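Local coordinates for protein GTN Reductase (Agrobacterium tumefaciens, PDB 5N6G) that probably reduces activated carbon-carbon double bonds as an FMN-dependent ene-reductase of the Old Yellow Enzyme family, at residues Ala16-Met21 with Lys299-Ala304. Sequence-based numbering, arbitrary orientation.
Sequences ANRIVM and KGLWIA
V20 and I303 lie at the closest approach of two backbones that are not neighbours in the sheet: their CA atoms stand 8.1 Å apart, and no hydrogen bond crosses between the segments. Strand 324-327 lies between them in the closed, parallel TIM barrel, joined by backbone hydrogen bonds to V20 and to R18, which precedes the first strand. The two segments, first and seventh in strand order, therefore meet through side chains alone, an example of barrel strands meeting past an intervening one.

The main junction is methyl against methyl. CB of V20 points toward 299-304 and CB of I303 toward 16-21, and V20 CG2 comes to 4.3 Å from I303 CG2. In I303, CG1 takes a chi1 of -54°, which leaves CG2 extended from the backbone N and facing the valine. The delta carbon of the same isoleucine offers a second surface, I303 CD1 lying 4.4 Å from V20 CG2. A326 of the intervening strand touches both side chains.

At the N-terminal end of the strands, R18 reaches alongside L301. The guanidinium lies obliquely to the leucine, with R18 NH1 4.5 Å from L301 CD1, a loose contact of charged group and methyl. Its polar partners are backbone carbonyls: NH1 bonds to D323 O and NH2 to P7 O. Before the strand begins, N17 closes an Asx turn, its OD1 receiving I19 N on a lone pair at 2.9 Å.

With 130 Å² buried, the join is modest, and its V20-I303 part is nonpolar. The barrel brings V20 and I303 together, with the V20 side chain about 9 Å from FMN, and dispersion and burial probably favour their contact, while hydrogen bonds to those carbonyl oxygens, more than the leucine, probably fix the guanidinium.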
loop_
_atom_site.group_PDB
_atom_site.type_symbol
_atom_site.label_atom_id
_atom_site.label_comp_id
_atom_site.label_asym_id
_atom_site.label_seq_id
_atom_site.Cartn_x
_atom_site.Cartn_y
_atom_site.Cartn_z
ATOM N N ALA A 16 -17.693 7.609 -4.250
ATOM C CA ALA A 16 -19.058 7.317 -4.708
ATOM C C ALA A 16 -19.639 6.084 -4.036
ATOM O O ALA A 16 -20.862 5.909 -4.033
ATOM C CB ALA A 16 -19.088 7.122 -6.221
ATOM N N ASN A 17 -18.792 5.220 -3.494
ATOM C CA ASN A 17 -19.222 4.025 -2.788
ATOM C C ASN A 17 -18.070 3.579 -1.909
ATOM O O ASN A 17 -16.986 4.167 -1.924
ATOM C CB ASN A 17 -19.668 2.921 -3.753
ATOM C CG ASN A 17 -18.558 2.465 -4.670
ATOM O OD1 ASN A 17 -17.545 1.920 -4.220
ATOM N ND2 ASN A 17 -18.750 2.663 -5.972
ATOM N N ARG A 18 -18.306 2.520 -1.140
ATOM C CA ARG A 18 -17.347 2.077 -0.149
ATOM C C ARG A 18 -16.640 0.792 -0.563
ATOM O O ARG A 18 -16.113 0.073 0.285
ATOM C CB ARG A 18 -18.040 1.938 1.204
ATOM C CG ARG A 18 -18.449 3.305 1.734
ATOM C CD ARG A 18 -19.653 3.220 2.644
ATOM N NE ARG A 18 -20.100 4.558 3.060
ATOM C CZ ARG A 18 -19.787 5.133 4.217
ATOM N NH1 ARG A 18 -19.021 4.503 5.101
ATOM N NH2 ARG A 18 -20.240 6.350 4.486
ATOM N N ILE A 19 -16.561 0.532 -1.862
ATOM C CA ILE A 19 -15.839 -0.611 -2.406
ATOM C C ILE A 19 -14.522 -0.065 -2.949
ATOM O O ILE A 19 -14.513 0.750 -3.874
ATOM C CB ILE A 19 -16.660 -1.326 -3.496
ATOM C CG1 ILE A 19 -17.910 -1.988 -2.909
ATOM C CG2 ILE A 19 -15.849 -2.409 -4.197
ATOM C CD1 ILE A 19 -19.055 -2.170 -3.914
ATOM N N VAL A 20 -13.414 -0.462 -2.341
ATOM C CA VAL A 20 -12.095 0.065 -2.652
ATOM C C VAL A 20 -11.299 -1.003 -3.391
ATOM O O VAL A 20 -11.376 -2.190 -3.061
ATOM C CB VAL A 20 -11.398 0.508 -1.353
ATOM C CG1 VAL A 20 -9.972 0.984 -1.585
ATOM C CG2 VAL A 20 -12.229 1.586 -0.666
ATOM N N MET A 21 -10.553 -0.586 -4.412
ATOM C CA MET A 21 -9.588 -1.465 -5.068
ATOM C C MET A 21 -8.273 -1.412 -4.296
ATOM O O MET A 21 -7.593 -0.369 -4.249
ATOM C CB MET A 21 -9.377 -1.072 -6.528
ATOM C CG MET A 21 -8.329 -1.916 -7.226
ATOM S SD MET A 21 -8.261 -1.525 -8.969
ATOM C CE MET A 21 -6.738 -2.342 -9.465
ATOM N N LYS A 299 -10.677 10.640 12.700
ATOM C CA LYS A 299 -11.886 10.748 11.899
ATOM C C LYS A 299 -11.691 10.243 10.476
ATOM O O LYS A 299 -12.610 10.377 9.659
ATOM C CB LYS A 299 -12.363 12.205 11.895
ATOM C CG LYS A 299 -12.763 12.739 13.270
ATOM C CD LYS A 299 -14.039 12.108 13.772
ATOM C CE LYS A 299 -14.558 12.794 15.044
ATOM N NZ LYS A 299 -13.710 12.554 16.261
ATOM N N GLY A 300 -10.537 9.656 10.167
ATOM C CA GLY A 300 -10.303 9.108 8.852
ATOM C C GLY A 300 -11.247 7.964 8.553
ATOM O O GLY A 300 -11.777 7.303 9.442
ATOM N N LEU A 301 -11.425 7.720 7.266
ATOM C CA LEU A 301 -12.215 6.581 6.822
ATOM C C LEU A 301 -11.477 5.293 7.176
ATOM O O LEU A 301 -10.278 5.155 6.906
ATOM C CB LEU A 301 -12.438 6.669 5.307
ATOM C CG LEU A 301 -13.506 5.745 4.746
ATOM C CD1 LEU A 301 -14.876 6.254 5.126
ATOM C CD2 LEU A 301 -13.370 5.633 3.232
ATOM N N TRP A 302 -12.180 4.353 7.791
ATOM C CA TRP A 302 -11.580 3.106 8.248
ATOM C C TRP A 302 -11.840 2.041 7.181
ATOM O O TRP A 302 -12.971 1.538 7.060
ATOM C CB TRP A 302 -12.171 2.682 9.590
ATOM C CG TRP A 302 -11.400 1.599 10.250
ATOM C CD1 TRP A 302 -11.652 0.253 10.190
ATOM C CD2 TRP A 302 -10.228 1.748 11.064
ATOM N NE1 TRP A 302 -10.709 -0.437 10.913
ATOM C CE2 TRP A 302 -9.827 0.457 11.462
ATOM C CE3 TRP A 302 -9.490 2.850 11.508
ATOM C CZ2 TRP A 302 -8.736 0.240 12.297
ATOM C CZ3 TRP A 302 -8.392 2.633 12.296
ATOM C CH2 TRP A 302 -8.019 1.343 12.681
ATOM N N ILE A 303 -10.792 1.690 6.439
ATOM C CA ILE A 303 -10.875 0.794 5.291
ATOM C C ILE A 303 -10.247 -0.521 5.704
ATOM O O ILE A 303 -9.094 -0.547 6.129
ATOM C CB ILE A 303 -10.140 1.350 4.058
ATOM C CG1 ILE A 303 -10.615 2.760 3.697
ATOM C CG2 ILE A 303 -10.282 0.358 2.918
ATOM C CD1 ILE A 303 -9.786 3.403 2.564
ATOM N N ALA A 304 -10.981 -1.606 5.560
ATOM C CA ALA A 304 -10.489 -2.909 5.974
ATOM C C ALA A 304 -10.266 -3.789 4.761
ATOM O O ALA A 304 -10.951 -3.662 3.752
ATOM C CB ALA A 304 -11.468 -3.611 6.912
#